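Local coordinates for NS3-like protein (Alongshan virus, PDB 6M40) that probably couples the hydrolysis of ATP and other ribonucleoside triphosphates to RNA unwinding, this chain being its RNA helicase domain, at residues D263-T268 and G298-R303; D267-Y272 and Y309-Y314; V279-V284 and S405-A410. One frame throughout, in Å; residues are numbered along the deposited sequence.

The three contacts are strung along one mixed sheet in the second RecA-like domain. Contacts 1 and 2 share D267 and T268, their centres about 13 Å apart, and are joined where V265 O faces Y309 N at 3.0 Å, a probable hydrogen bond. Contact 1 sets the motif VI loop against strand 264-276, and contact 2 marks where that strand parts from strand 306-311. Beyond it, strand 264-276 pairs with strand 281-287, and at the tip of this hairpin lies contact 3, its centre about 26 Å from that of contact 2 and 35 Å from that of contact 1. In related helicases motif VI faces the nucleotide; contact 3 reaches the C-terminal helical domain.

Contact 1 (D263-T268 and G298-R303); sequences DAVFDT and GRIGRR
In V265 a chi1 of 159° sets CG1 anti to the backbone N and turns CG2 to the position anti to the carbonyl carbon, and this second methyl is the one that meets I300. The I300 side chain sends out two branches, CG1 and CG2, and both are used. CG1 lies 3.6 Å from V265 CG2 and 4.0 Å from V265 CB, the two side chains running at a slant to each other. CG2 reaches past the valine to the backbone and rests on the peptide between D263 and A264, 3.4 Å from A264 N and 3.6 Å from D263 C. R299 adds the root of its side chain, CB standing 4.3 Å from V265 CG2, while the rest of the arginine runs off elsewhere.

Residues 298-303 follow helix 290-297 and carry the end of the QRRGRIGR sequence, motif VI of superfamily 2 helicases. Strand 264-267 is interior to the sheet: A264 and F266 bond through their backbones to A196, V265 to G307 and Y309. Y308 of the neighbouring strand touches both V265 and I300 and extends the apolar patch. Just before the strand, D263 directs OD1 into a salt bridge with R304.

The contact between the two segments is therefore hydrocarbon packing, with no directional polar bond to fix its angle. Between these segments the isoleucine is held by packing; the charged tie, D263 to R304, lies just beyond them. The motif VI arginines take no polar part in this contact; in related helicases such arginines probably contact the nucleotide phosphates.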
ATOM      1  N   ASP A 263      18.187   7.280  10.548  1.00 86.06           N
ATOM      2  CA  ASP A 263      19.500   7.341   9.925  1.00 84.33           C
ATOM      3  C   ASP A 263      19.886   6.092   9.134  1.00 80.67           C
ATOM      4  O   ASP A 263      20.804   6.171   8.313  1.00 80.99           O
ATOM      5  CB  ASP A 263      20.587   7.597  10.992  1.00 84.66           C
ATOM      6  CG  ASP A 263      20.333   8.853  11.826  1.00 85.65           C
ATOM      7  OD1 ASP A 263      19.985   9.911  11.259  1.00 88.92           O
ATOM      8  OD2 ASP A 263      20.499   8.786  13.063  1.00 78.18           O
ATOM      9  N   ALA A 264      19.231   4.949   9.354  1.00 83.35           N
ATOM     10  CA  ALA A 264      19.566   3.741   8.600  1.00 76.06           C
ATOM     11  C   ALA A 264      18.384   2.781   8.570  1.00 72.52           C
ATOM     12  O   ALA A 264      17.486   2.842   9.413  1.00 74.34           O
ATOM     13  CB  ALA A 264      20.796   3.033   9.187  1.00 73.06           C
ATOM     14  N   VAL A 265      18.427   1.859   7.605  1.00 72.82           N
ATOM     15  CA  VAL A 265      17.372   0.873   7.376  1.00 69.58           C
ATOM     16  C   VAL A 265      18.009  -0.484   7.106  1.00 67.09           C
ATOM     17  O   VAL A 265      18.901  -0.597   6.260  1.00 69.91           O
ATOM     18  CB  VAL A 265      16.470   1.276   6.191  1.00 69.19           C
ATOM     19  CG1 VAL A 265      15.740   0.063   5.630  1.00 71.19           C
ATOM     20  CG2 VAL A 265      15.483   2.356   6.596  1.00 70.98           C
ATOM     21  N   PHE A 266      17.543  -1.518   7.803  1.00 67.47           N
ATOM     22  CA  PHE A 266      17.983  -2.891   7.569  1.00 71.31           C
ATOM     23  C   PHE A 266      16.838  -3.684   6.950  1.00 69.90           C
ATOM     24  O   PHE A 266      15.760  -3.790   7.544  1.00 71.48           O
ATOM     25  CB  PHE A 266      18.456  -3.542   8.868  1.00 75.77           C
ATOM     26  CG  PHE A 266      19.739  -2.975   9.378  1.00 73.90           C
ATOM     27  CD1 PHE A 266      19.744  -1.821  10.138  1.00 76.24           C
ATOM     28  CD2 PHE A 266      20.946  -3.582   9.076  1.00 74.26           C
ATOM     29  CE1 PHE A 266      20.930  -1.286  10.601  1.00 73.55           C
ATOM     30  CE2 PHE A 266      22.131  -3.055   9.538  1.00 82.15           C
ATOM     31  CZ  PHE A 266      22.122  -1.904  10.301  1.00 78.62           C
ATOM     32  N   ASP A 267      17.070  -4.233   5.760  1.00 70.74           N
ATOM     33  CA  ASP A 267      16.024  -4.873   4.970  1.00 65.98           C
ATOM     34  C   ASP A 267      16.221  -6.382   4.990  1.00 64.82           C
ATOM     35  O   ASP A 267      17.225  -6.894   4.488  1.00 68.08           O
ATOM     36  CB  ASP A 267      16.028  -4.350   3.534  1.00 66.55           C
ATOM     37  CG  ASP A 267      14.655  -4.425   2.869  1.00 74.11           C
ATOM     38  OD1 ASP A 267      13.812  -5.262   3.270  1.00 69.76           O
ATOM     39  OD2 ASP A 267      14.414  -3.636   1.928  1.00 78.22           O
ATOM     40  N   THR A 268      15.263  -7.088   5.586  1.00 67.96           N
ATOM     41  CA  THR A 268      15.157  -8.526   5.363  1.00 63.81           C
ATOM     42  C   THR A 268      15.039  -8.837   3.881  1.00 61.68           C
ATOM     43  O   THR A 268      15.563  -9.848   3.402  1.00 59.95           O
ATOM     44  CB  THR A 268      13.931  -9.081   6.080  1.00 65.49           C
ATOM     45  OG1 THR A 268      13.825  -8.518   7.390  1.00 74.80           O
ATOM     46  CG2 THR A 268      14.009 -10.591   6.182  1.00 71.15           C
ATOM     47  N   GLY A 298      13.379   3.878   0.510  1.00 66.83           N
ATOM     48  CA  GLY A 298      13.002   5.273   0.455  1.00 65.10           C
ATOM     49  C   GLY A 298      12.655   5.927   1.778  1.00 70.34           C
ATOM     50  O   GLY A 298      12.174   7.065   1.784  1.00 76.89           O
ATOM     51  N   ARG A 299      12.857   5.240   2.905  1.00 68.18           N
ATOM     52  CA  ARG A 299      12.552   5.859   4.183  1.00 71.13           C
ATOM     53  C   ARG A 299      13.701   6.703   4.729  1.00 73.09           C
ATOM     54  O   ARG A 299      13.464   7.557   5.583  1.00 72.93           O
ATOM     55  CB  ARG A 299      12.157   4.784   5.201  1.00 72.50           C
ATOM     56  CG  ARG A 299      10.827   4.077   4.896  1.00 77.17           C
ATOM     57  CD  ARG A 299       9.631   5.034   4.858  1.00 77.85           C
ATOM     58  NE  ARG A 299       9.018   5.259   6.167  1.00 85.05           N
ATOM     59  CZ  ARG A 299       8.004   6.096   6.383  1.00 91.12           C
ATOM     60  NH1 ARG A 299       7.498   6.804   5.383  1.00 89.69           N
ATOM     61  NH2 ARG A 299       7.497   6.232   7.599  1.00 89.58           N
ATOM     62  N   ILE A 300      14.930   6.520   4.252  1.00 70.85           N
ATOM     63  CA  ILE A 300      16.082   7.037   4.980  1.00 72.47           C
ATOM     64  C   ILE A 300      16.670   8.277   4.320  1.00 80.84           C
ATOM     65  O   ILE A 300      17.299   9.090   4.998  1.00 81.91           O
ATOM     66  CB  ILE A 300      17.198   5.974   5.150  1.00 75.83           C
ATOM     67  CG1 ILE A 300      16.937   4.724   4.304  1.00 71.82           C
ATOM     68  CG2 ILE A 300      17.386   5.618   6.601  1.00 77.08           C
ATOM     69  CD1 ILE A 300      17.917   4.554   3.168  1.00 72.99           C
ATOM     70  N   GLY A 301      16.546   8.404   3.004  1.00 79.77           N
ATOM     71  CA  GLY A 301      17.230   9.497   2.349  1.00 79.41           C
ATOM     72  C   GLY A 301      16.481  10.804   2.339  1.00 75.88           C
ATOM     73  O   GLY A 301      16.922  11.725   1.650  1.00 76.66           O
ATOM     74  N   ARG A 302      15.379  10.930   3.083  1.00 76.53           N
ATOM     75  CA  ARG A 302      14.490  12.070   2.881  1.00 83.53           C
ATOM     76  C   ARG A 302      15.011  13.322   3.573  1.00 86.16           C
ATOM     77  O   ARG A 302      15.091  14.391   2.958  1.00 85.99           O
ATOM     78  CB  ARG A 302      13.084  11.750   3.388  1.00 86.80           C
ATOM     79  CG  ARG A 302      12.681  10.284   3.335  1.00 88.23           C
ATOM     80  CD  ARG A 302      11.329  10.083   4.011  1.00 91.34           C
ATOM     81  NE  ARG A 302      10.173  10.346   3.156  1.00100.61           N
ATOM     82  CZ  ARG A 302       9.707   9.490   2.250  1.00 95.42           C
ATOM     83  NH1 ARG A 302      10.328   8.334   2.044  1.00 89.12           N
ATOM     84  NH2 ARG A 302       8.627   9.794   1.538  1.00104.23           N
ATOM     85  N   ARG A 303      15.355  13.217   4.858  1.00 87.02           N
ATOM     86  CA  ARG A 303      15.759  14.367   5.653  1.00 89.55           C
ATOM     87  C   ARG A 303      17.220  14.322   6.073  1.00 87.82           C
ATOM     88  O   ARG A 303      17.687  15.244   6.752  1.00 88.83           O
ATOM     89  CB  ARG A 303      14.891  14.477   6.912  1.00101.88           C
ATOM     90  CG  ARG A 303      13.400  14.581   6.656  1.00114.61           C
ATOM     91  CD  ARG A 303      12.700  15.119   7.895  1.00132.71           C
ATOM     92  NE  ARG A 303      11.514  14.351   8.255  1.00143.77           N
ATOM     93  CZ  ARG A 303      10.951  14.366   9.460  1.00147.50           C
ATOM     94  NH1 ARG A 303      11.471  15.108  10.428  1.00156.08           N
ATOM     95  NH2 ARG A 303       9.872  13.635   9.697  1.00148.35           N
TER

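Contact 2 (D267-Y272 and Y309-Y314); sequences DTCQQY and YRPANY
Y309 O receives the backbone N-H of D267 at 2.8 Å, one of the links that pair strands 306-311 and 264-276 in parallel within the second RecA-like domain. The Y309 side chain turns from 267-272, its ring stacking on that of F266.

R310 comes next, and its CA stands closest to that of D267. Its CB touches C269 SG at 3.9 Å before the extended chain departs, while its backbone bonds to Y175 on the other neighbouring strand.

P311 ends the ladder. Its nitrogen carries no hydrogen and cannot answer D267 O, which instead accepts from the Y175 hydroxyl; the proline CD sits 3.1 Å from that oxygen, and CG lies against T268 O at 3.5 Å. Across from the proline, D267 forms an Asx turn in which OD1 takes the N-H of C269 at 2.8 Å, from above the carboxylate plane, while OD2 bonds to the hydroxyl of Y308. With this turn the strand changes course, C269 adopting left-handed backbone angles that aim its side chain at the second segment.

After the loop, Y314 brings its ring back over the cysteine, CG being anti to its own backbone N (chi1 174°). T293 of helix 290-297 touches both residues, and the tyrosine hydroxyl is tied to S288 O. The cysteine lies flat along one ring face: CB makes a CH-pi contact, 3.6 Å from the Y314 ring centroid and 14° off its normal, and SG a sulfur-aromatic contact, 3.7 Å from the same point.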
ATOM      1  N   ASP A 267      17.070  -4.233   5.760  1.00 70.74           N
ATOM      2  CA  ASP A 267      16.024  -4.873   4.970  1.00 65.98           C
ATOM      3  C   ASP A 267      16.221  -6.382   4.990  1.00 64.82           C
ATOM      4  O   ASP A 267      17.225  -6.894   4.488  1.00 68.08           O
ATOM      5  CB  ASP A 267      16.028  -4.350   3.534  1.00 66.55           C
ATOM      6  CG  ASP A 267      14.655  -4.425   2.869  1.00 74.11           C
ATOM      7  OD1 ASP A 267      13.812  -5.262   3.270  1.00 69.76           O
ATOM      8  OD2 ASP A 267      14.414  -3.636   1.928  1.00 78.22           O
ATOM      9  N   THR A 268      15.263  -7.088   5.586  1.00 67.96           N
ATOM     10  CA  THR A 268      15.157  -8.526   5.363  1.00 63.81           C
ATOM     11  C   THR A 268      15.039  -8.837   3.881  1.00 61.68           C
ATOM     12  O   THR A 268      15.563  -9.848   3.402  1.00 59.95           O
ATOM     13  CB  THR A 268      13.931  -9.081   6.080  1.00 65.49           C
ATOM     14  OG1 THR A 268      13.825  -8.518   7.390  1.00 74.80           O
ATOM     15  CG2 THR A 268      14.009 -10.591   6.182  1.00 71.15           C
ATOM     16  N   CYS A 269      14.346  -7.969   3.141  1.00 65.52           N
ATOM     17  CA  CYS A 269      14.001  -8.205   1.743  1.00 67.89           C
ATOM     18  C   CYS A 269      13.063  -9.411   1.621  1.00 64.40           C
ATOM     19  O   CYS A 269      13.216 -10.270   0.749  1.00 63.82           O
ATOM     20  CB  CYS A 269      15.262  -8.361   0.894  1.00 65.89           C
ATOM     21  SG  CYS A 269      16.063  -6.775   0.584  1.00 67.86           S
ATOM     22  N   GLN A 270      12.054  -9.439   2.495  1.00 60.48           N
ATOM     23  CA  GLN A 270      11.111 -10.545   2.589  1.00 66.02           C
ATOM     24  C   GLN A 270       9.777 -10.032   3.131  1.00 67.65           C
ATOM     25  O   GLN A 270       9.751  -9.147   3.992  1.00 69.09           O
ATOM     26  CB  GLN A 270      11.646 -11.669   3.495  1.00 69.78           C
ATOM     27  CG  GLN A 270      12.943 -12.315   3.014  1.00 67.29           C
ATOM     28  CD  GLN A 270      13.294 -13.582   3.783  1.00 69.73           C
ATOM     29  OE1 GLN A 270      12.961 -13.725   4.960  1.00 68.40           O
ATOM     30  NE2 GLN A 270      13.961 -14.512   3.113  1.00 78.89           N
ATOM     31  N   GLN A 271       8.675 -10.610   2.643  1.00 68.62           N
ATOM     32  CA  GLN A 271       7.342 -10.188   3.054  1.00 70.54           C
ATOM     33  C   GLN A 271       6.441 -11.394   3.282  1.00 67.22           C
ATOM     34  O   GLN A 271       6.704 -12.490   2.790  1.00 64.70           O
ATOM     35  CB  GLN A 271       6.705  -9.266   2.012  1.00 79.01           C
ATOM     36  CG  GLN A 271       5.438  -8.565   2.491  1.00 81.41           C
ATOM     37  CD  GLN A 271       5.067  -7.412   1.588  1.00 97.60           C
ATOM     38  OE1 GLN A 271       5.899  -6.916   0.822  1.00 97.49           O
ATOM     39  NE2 GLN A 271       3.818  -6.974   1.671  1.00101.39           N
ATOM     40  N   TYR A 272       5.355 -11.167   4.021  1.00 70.92           N
ATOM     41  CA  TYR A 272       4.371 -12.201   4.341  1.00 66.06           C
ATOM     42  C   TYR A 272       3.128 -11.951   3.485  1.00 66.13           C
ATOM     43  O   TYR A 272       2.125 -11.407   3.945  1.00 66.61           O
ATOM     44  CB  TYR A 272       4.047 -12.203   5.854  1.00 63.75           C
ATOM     45  CG  TYR A 272       3.080 -13.285   6.292  1.00 62.20           C
ATOM     46  CD1 TYR A 272       3.447 -14.628   6.267  1.00 60.81           C
ATOM     47  CD2 TYR A 272       1.809 -12.960   6.748  1.00 64.32           C
ATOM     48  CE1 TYR A 272       2.574 -15.613   6.665  1.00 59.40           C
ATOM     49  CE2 TYR A 272       0.923 -13.946   7.156  1.00 68.05           C
ATOM     50  CZ  TYR A 272       1.311 -15.269   7.114  1.00 62.31           C
ATOM     51  OH  TYR A 272       0.436 -16.256   7.516  1.00 57.85           O
ATOM     52  N   TYR A 309      20.921  -1.418   4.196  1.00 72.42           N
ATOM     53  CA  TYR A 309      21.523  -2.741   4.318  1.00 75.62           C
ATOM     54  C   TYR A 309      20.524  -3.791   3.837  1.00 74.12           C
ATOM     55  O   TYR A 309      19.494  -4.016   4.479  1.00 71.50           O
ATOM     56  CB  TYR A 309      21.951  -2.991   5.763  1.00 78.09           C
ATOM     57  CG  TYR A 309      22.940  -1.960   6.255  1.00 78.97           C
ATOM     58  CD1 TYR A 309      22.513  -0.758   6.807  1.00 78.79           C
ATOM     59  CD2 TYR A 309      24.304  -2.187   6.154  1.00 76.36           C
ATOM     60  CE1 TYR A 309      23.426   0.187   7.253  1.00 81.22           C
ATOM     61  CE2 TYR A 309      25.212  -1.259   6.592  1.00 83.19           C
ATOM     62  CZ  TYR A 309      24.775  -0.072   7.141  1.00 84.08           C
ATOM     63  OH  TYR A 309      25.705   0.848   7.573  1.00 83.96           O
ATOM     64  N   ARG A 310      20.833  -4.430   2.702  1.00 75.73           N
ATOM     65  CA  ARG A 310      20.113  -5.573   2.162  1.00 77.12           C
ATOM     66  C   ARG A 310      20.998  -6.816   2.233  1.00 81.63           C
ATOM     67  O   ARG A 310      22.227  -6.703   2.211  1.00 82.00           O
ATOM     68  CB  ARG A 310      19.706  -5.334   0.703  1.00 79.78           C
ATOM     69  CG  ARG A 310      20.837  -5.582  -0.284  1.00 89.23           C
ATOM     70  CD  ARG A 310      20.438  -5.269  -1.714  1.00 94.81           C
ATOM     71  NE  ARG A 310      21.604  -5.270  -2.593  1.00 98.39           N
ATOM     72  CZ  ARG A 310      22.416  -4.229  -2.755  1.00100.53           C
ATOM     73  NH1 ARG A 310      22.190  -3.101  -2.094  1.00102.40           N
ATOM     74  NH2 ARG A 310      23.455  -4.318  -3.571  1.00105.19           N
ATOM     75  N   PRO A 311      20.421  -8.016   2.299  1.00 83.25           N
ATOM     76  CA  PRO A 311      21.266  -9.217   2.333  1.00 82.26           C
ATOM     77  C   PRO A 311      21.907  -9.489   0.982  1.00 83.93           C
ATOM     78  O   PRO A 311      21.297  -9.285  -0.070  1.00 80.17           O
ATOM     79  CB  PRO A 311      20.297 -10.333   2.733  1.00 80.24           C
ATOM     80  CG  PRO A 311      18.950  -9.838   2.346  1.00 73.33           C
ATOM     81  CD  PRO A 311      18.989  -8.337   2.455  1.00 73.78           C
ATOM     82  N   ALA A 312      23.164  -9.941   1.027  1.00 91.27           N
ATOM     83  CA  ALA A 312      23.881 -10.297  -0.194  1.00 91.00           C
ATOM     84  C   ALA A 312      23.027 -11.192  -1.079  1.00 92.25           C
ATOM     85  O   ALA A 312      22.866 -10.937  -2.278  1.00 88.86           O
ATOM     86  CB  ALA A 312      25.198 -10.997   0.152  1.00 94.42           C
ATOM     87  N   ASN A 313      22.466 -12.246  -0.490  1.00 92.63           N
ATOM     88  CA  ASN A 313      21.632 -13.199  -1.213  1.00 94.19           C
ATOM     89  C   ASN A 313      20.220 -12.622  -1.344  1.00 86.33           C
ATOM     90  O   ASN A 313      19.247 -13.112  -0.770  1.00 81.10           O
ATOM     91  CB  ASN A 313      21.633 -14.548  -0.501  1.00 94.97           C
ATOM     92  CG  ASN A 313      22.957 -15.287  -0.628  1.00102.84           C
ATOM     93  OD1 ASN A 313      23.919 -14.774  -1.197  1.00100.91           O
ATOM     94  ND2 ASN A 313      23.009 -16.499  -0.092  1.00106.18           N
ATOM     95  N   TYR A 314      20.122 -11.530  -2.104  1.00 86.30           N
ATOM     96  CA  TYR A 314      18.829 -10.987  -2.516  1.00 82.61           C
ATOM     97  C   TYR A 314      18.893 -10.496  -3.954  1.00 82.95           C
ATOM     98  O   TYR A 314      19.688  -9.608  -4.282  1.00 80.92           O
ATOM     99  CB  TYR A 314      18.364  -9.835  -1.631  1.00 82.44           C
ATOM    100  CG  TYR A 314      17.090  -9.198  -2.154  1.00 77.76           C
ATOM    101  CD1 TYR A 314      15.906  -9.925  -2.238  1.00 80.95           C
ATOM    102  CD2 TYR A 314      17.074  -7.882  -2.585  1.00 80.11           C
ATOM    103  CE1 TYR A 314      14.745  -9.355  -2.727  1.00 74.83           C
ATOM    104  CE2 TYR A 314      15.912  -7.299  -3.076  1.00 77.92           C
ATOM    105  CZ  TYR A 314      14.753  -8.039  -3.146  1.00 75.69           C
ATOM    106  OH  TYR A 314      13.609  -7.454  -3.639  1.00 68.57           O
TER

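Contact 3 (V279-V284 and S405-A410); sequences VGTKGV and SYFNDA
T281 starts its approach with CB, 3.8 Å from D409 OD1, and there it forks. OG1, set between backbone N and carbonyl carbon (chi1 71°), accepts the N-H of A410 at 2.8 Å and also lies 2.9 Å from D409 OD1. CG2, the other tip, meets the F407 ring obliquely, 3.7 Å from CZ. The D409 carboxylate has further partners, T378 and R411 both meeting OD2.

The backbones run together, their directions 6° apart. N408 N bonds to V279 O at 2.9 Å, and N408 O takes T281 N at the same length. These two bonds bracket G280, whose CA packs over one face of the F407 ring, 3.8 Å from its centroid, and is 3.3 Å from N408 O. L331 of helix 328-339 also touches the phenylalanine.

The pattern is a single parallel beta bridge. It joins the tip of the hairpin 264-276/281-287 to the chain following helix 393-404, an arrangement that matches the long hairpin by which the second domain of flaviviral NS3 helicases reaches into the third.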
ATOM      1  N   VAL A 279      -6.441 -24.369  -4.228  1.00 71.89           N
ATOM      2  CA  VAL A 279      -7.450 -24.816  -3.277  1.00 70.08           C
ATOM      3  C   VAL A 279      -7.968 -23.675  -2.428  1.00 68.22           C
ATOM      4  O   VAL A 279      -8.880 -23.884  -1.620  1.00 66.14           O
ATOM      5  CB  VAL A 279      -6.914 -25.938  -2.368  1.00 69.74           C
ATOM      6  CG1 VAL A 279      -8.031 -26.945  -2.057  1.00 77.33           C
ATOM      7  CG2 VAL A 279      -5.717 -26.617  -2.987  1.00 78.64           C
ATOM      8  N   GLY A 280      -7.424 -22.484  -2.583  1.00 66.66           N
ATOM      9  CA  GLY A 280      -7.733 -21.369  -1.714  1.00 65.19           C
ATOM     10  C   GLY A 280      -6.533 -20.441  -1.611  1.00 62.85           C
ATOM     11  O   GLY A 280      -5.895 -20.125  -2.639  1.00 61.64           O
ATOM     12  N   THR A 281      -6.218 -20.003  -0.399  1.00 63.72           N
ATOM     13  CA  THR A 281      -5.040 -19.183  -0.156  1.00 66.04           C
ATOM     14  C   THR A 281      -4.223 -19.771   0.984  1.00 65.92           C
ATOM     15  O   THR A 281      -4.754 -20.455   1.868  1.00 63.01           O
ATOM     16  CB  THR A 281      -5.383 -17.727   0.206  1.00 62.51           C
ATOM     17  OG1 THR A 281      -5.964 -17.672   1.516  1.00 61.93           O
ATOM     18  CG2 THR A 281      -6.324 -17.098  -0.800  1.00 62.41           C
ATOM     19  N   LYS A 282      -2.927 -19.477   0.961  1.00 66.87           N
ATOM     20  CA  LYS A 282      -2.009 -19.843   2.030  1.00 66.65           C
ATOM     21  C   LYS A 282      -1.061 -18.678   2.283  1.00 61.86           C
ATOM     22  O   LYS A 282      -0.754 -17.901   1.376  1.00 60.61           O
ATOM     23  CB  LYS A 282      -1.215 -21.118   1.686  1.00 69.44           C
ATOM     24  CG  LYS A 282      -2.086 -22.352   1.488  1.00 80.54           C
ATOM     25  CD  LYS A 282      -1.280 -23.648   1.550  1.00 87.51           C
ATOM     26  CE  LYS A 282      -1.910 -24.760   0.707  1.00 88.02           C
ATOM     27  NZ  LYS A 282      -0.870 -25.656   0.129  1.00 79.40           N
ATOM     28  N   GLY A 283      -0.613 -18.556   3.534  1.00 65.39           N
ATOM     29  CA  GLY A 283       0.371 -17.549   3.909  1.00 64.36           C
ATOM     30  C   GLY A 283       1.806 -18.010   3.746  1.00 60.57           C
ATOM     31  O   GLY A 283       2.212 -19.014   4.341  1.00 60.23           O
ATOM     32  N   VAL A 284       2.593 -17.276   2.959  1.00 60.55           N
ATOM     33  CA  VAL A 284       3.971 -17.658   2.672  1.00 62.82           C
ATOM     34  C   VAL A 284       4.879 -16.435   2.753  1.00 66.22           C
ATOM     35  O   VAL A 284       4.439 -15.297   2.554  1.00 64.47           O
ATOM     36  CB  VAL A 284       4.118 -18.310   1.279  1.00 60.64           C
ATOM     37  CG1 VAL A 284       5.024 -19.528   1.353  1.00 67.43           C
ATOM     38  CG2 VAL A 284       2.762 -18.680   0.709  1.00 69.61           C
ATOM     39  N   SER A 405     -15.848 -25.621   0.140  1.00 72.47           N
ATOM     40  CA  SER A 405     -15.722 -26.816  -0.682  1.00 73.64           C
ATOM     41  C   SER A 405     -14.718 -26.620  -1.811  1.00 68.40           C
ATOM     42  O   SER A 405     -14.144 -27.602  -2.292  1.00 71.04           O
ATOM     43  CB  SER A 405     -17.079 -27.211  -1.277  1.00 75.06           C
ATOM     44  OG  SER A 405     -18.015 -27.586  -0.286  1.00 93.70           O
ATOM     45  N   TYR A 406     -14.515 -25.382  -2.273  1.00 64.62           N
ATOM     46  CA  TYR A 406     -13.617 -25.172  -3.406  1.00 64.39           C
ATOM     47  C   TYR A 406     -12.571 -24.089  -3.172  1.00 66.52           C
ATOM     48  O   TYR A 406     -11.443 -24.233  -3.644  1.00 67.30           O
ATOM     49  CB  TYR A 406     -14.399 -24.848  -4.704  1.00 61.85           C
ATOM     50  CG  TYR A 406     -15.596 -23.927  -4.555  1.00 64.53           C
ATOM     51  CD1 TYR A 406     -16.791 -24.401  -4.042  1.00 62.87           C
ATOM     52  CD2 TYR A 406     -15.536 -22.597  -4.960  1.00 62.29           C
ATOM     53  CE1 TYR A 406     -17.882 -23.587  -3.907  1.00 63.28           C
ATOM     54  CE2 TYR A 406     -16.638 -21.765  -4.830  1.00 62.17           C
ATOM     55  CZ  TYR A 406     -17.808 -22.271  -4.303  1.00 62.14           C
ATOM     56  OH  TYR A 406     -18.918 -21.476  -4.159  1.00 67.21           O
ATOM     57  N   PHE A 407     -12.906 -23.005  -2.476  1.00 64.55           N
ATOM     58  CA  PHE A 407     -11.930 -21.961  -2.175  1.00 62.03           C
ATOM     59  C   PHE A 407     -11.815 -21.797  -0.670  1.00 62.66           C
ATOM     60  O   PHE A 407     -12.747 -21.312  -0.019  1.00 66.75           O
ATOM     61  CB  PHE A 407     -12.306 -20.634  -2.821  1.00 62.49           C
ATOM     62  CG  PHE A 407     -11.160 -19.678  -2.938  1.00 60.95           C
ATOM     63  CD1 PHE A 407     -10.201 -19.858  -3.916  1.00 56.08           C
ATOM     64  CD2 PHE A 407     -11.041 -18.597  -2.077  1.00 61.57           C
ATOM     65  CE1 PHE A 407      -9.143 -18.984  -4.039  1.00 53.04           C
ATOM     66  CE2 PHE A 407      -9.989 -17.712  -2.199  1.00 58.67           C
ATOM     67  CZ  PHE A 407      -9.036 -17.906  -3.182  1.00 54.93           C
ATOM     68  N   ASN A 408     -10.662 -22.174  -0.130  1.00 62.10           N
ATOM     69  CA  ASN A 408     -10.397 -22.091   1.299  1.00 62.26           C
ATOM     70  C   ASN A 408      -9.511 -20.872   1.534  1.00 62.39           C
ATOM     71  O   ASN A 408      -8.287 -20.949   1.470  1.00 61.93           O
ATOM     72  CB  ASN A 408      -9.748 -23.378   1.782  1.00 62.72           C
ATOM     73  CG  ASN A 408      -9.621 -23.433   3.279  1.00 67.61           C
ATOM     74  OD1 ASN A 408     -10.282 -22.690   3.997  1.00 75.54           O
ATOM     75  ND2 ASN A 408      -8.771 -24.323   3.762  1.00 67.45           N
ATOM     76  N   ASP A 409     -10.147 -19.735   1.808  1.00 60.23           N
ATOM     77  CA  ASP A 409      -9.410 -18.526   2.136  1.00 59.65           C
ATOM     78  C   ASP A 409      -8.815 -18.674   3.527  1.00 65.17           C
ATOM     79  O   ASP A 409      -9.547 -18.808   4.514  1.00 67.73           O
ATOM     80  CB  ASP A 409     -10.317 -17.302   2.069  1.00 59.86           C
ATOM     81  CG  ASP A 409      -9.566 -16.047   1.692  1.00 55.88           C
ATOM     82  OD1 ASP A 409      -8.338 -15.998   1.926  1.00 54.26           O
ATOM     83  OD2 ASP A 409     -10.200 -15.116   1.150  1.00 54.56           O
ATOM     84  N   ALA A 410      -7.486 -18.654   3.608  1.00 66.21           N
ATOM     85  CA  ALA A 410      -6.799 -18.794   4.889  1.00 67.17           C
ATOM     86  C   ALA A 410      -6.717 -17.489   5.652  1.00 75.76           C
ATOM     87  O   ALA A 410      -6.083 -17.436   6.724  1.00 83.09           O
ATOM     88  CB  ALA A 410      -5.401 -19.367   4.665  1.00 63.57           C
TER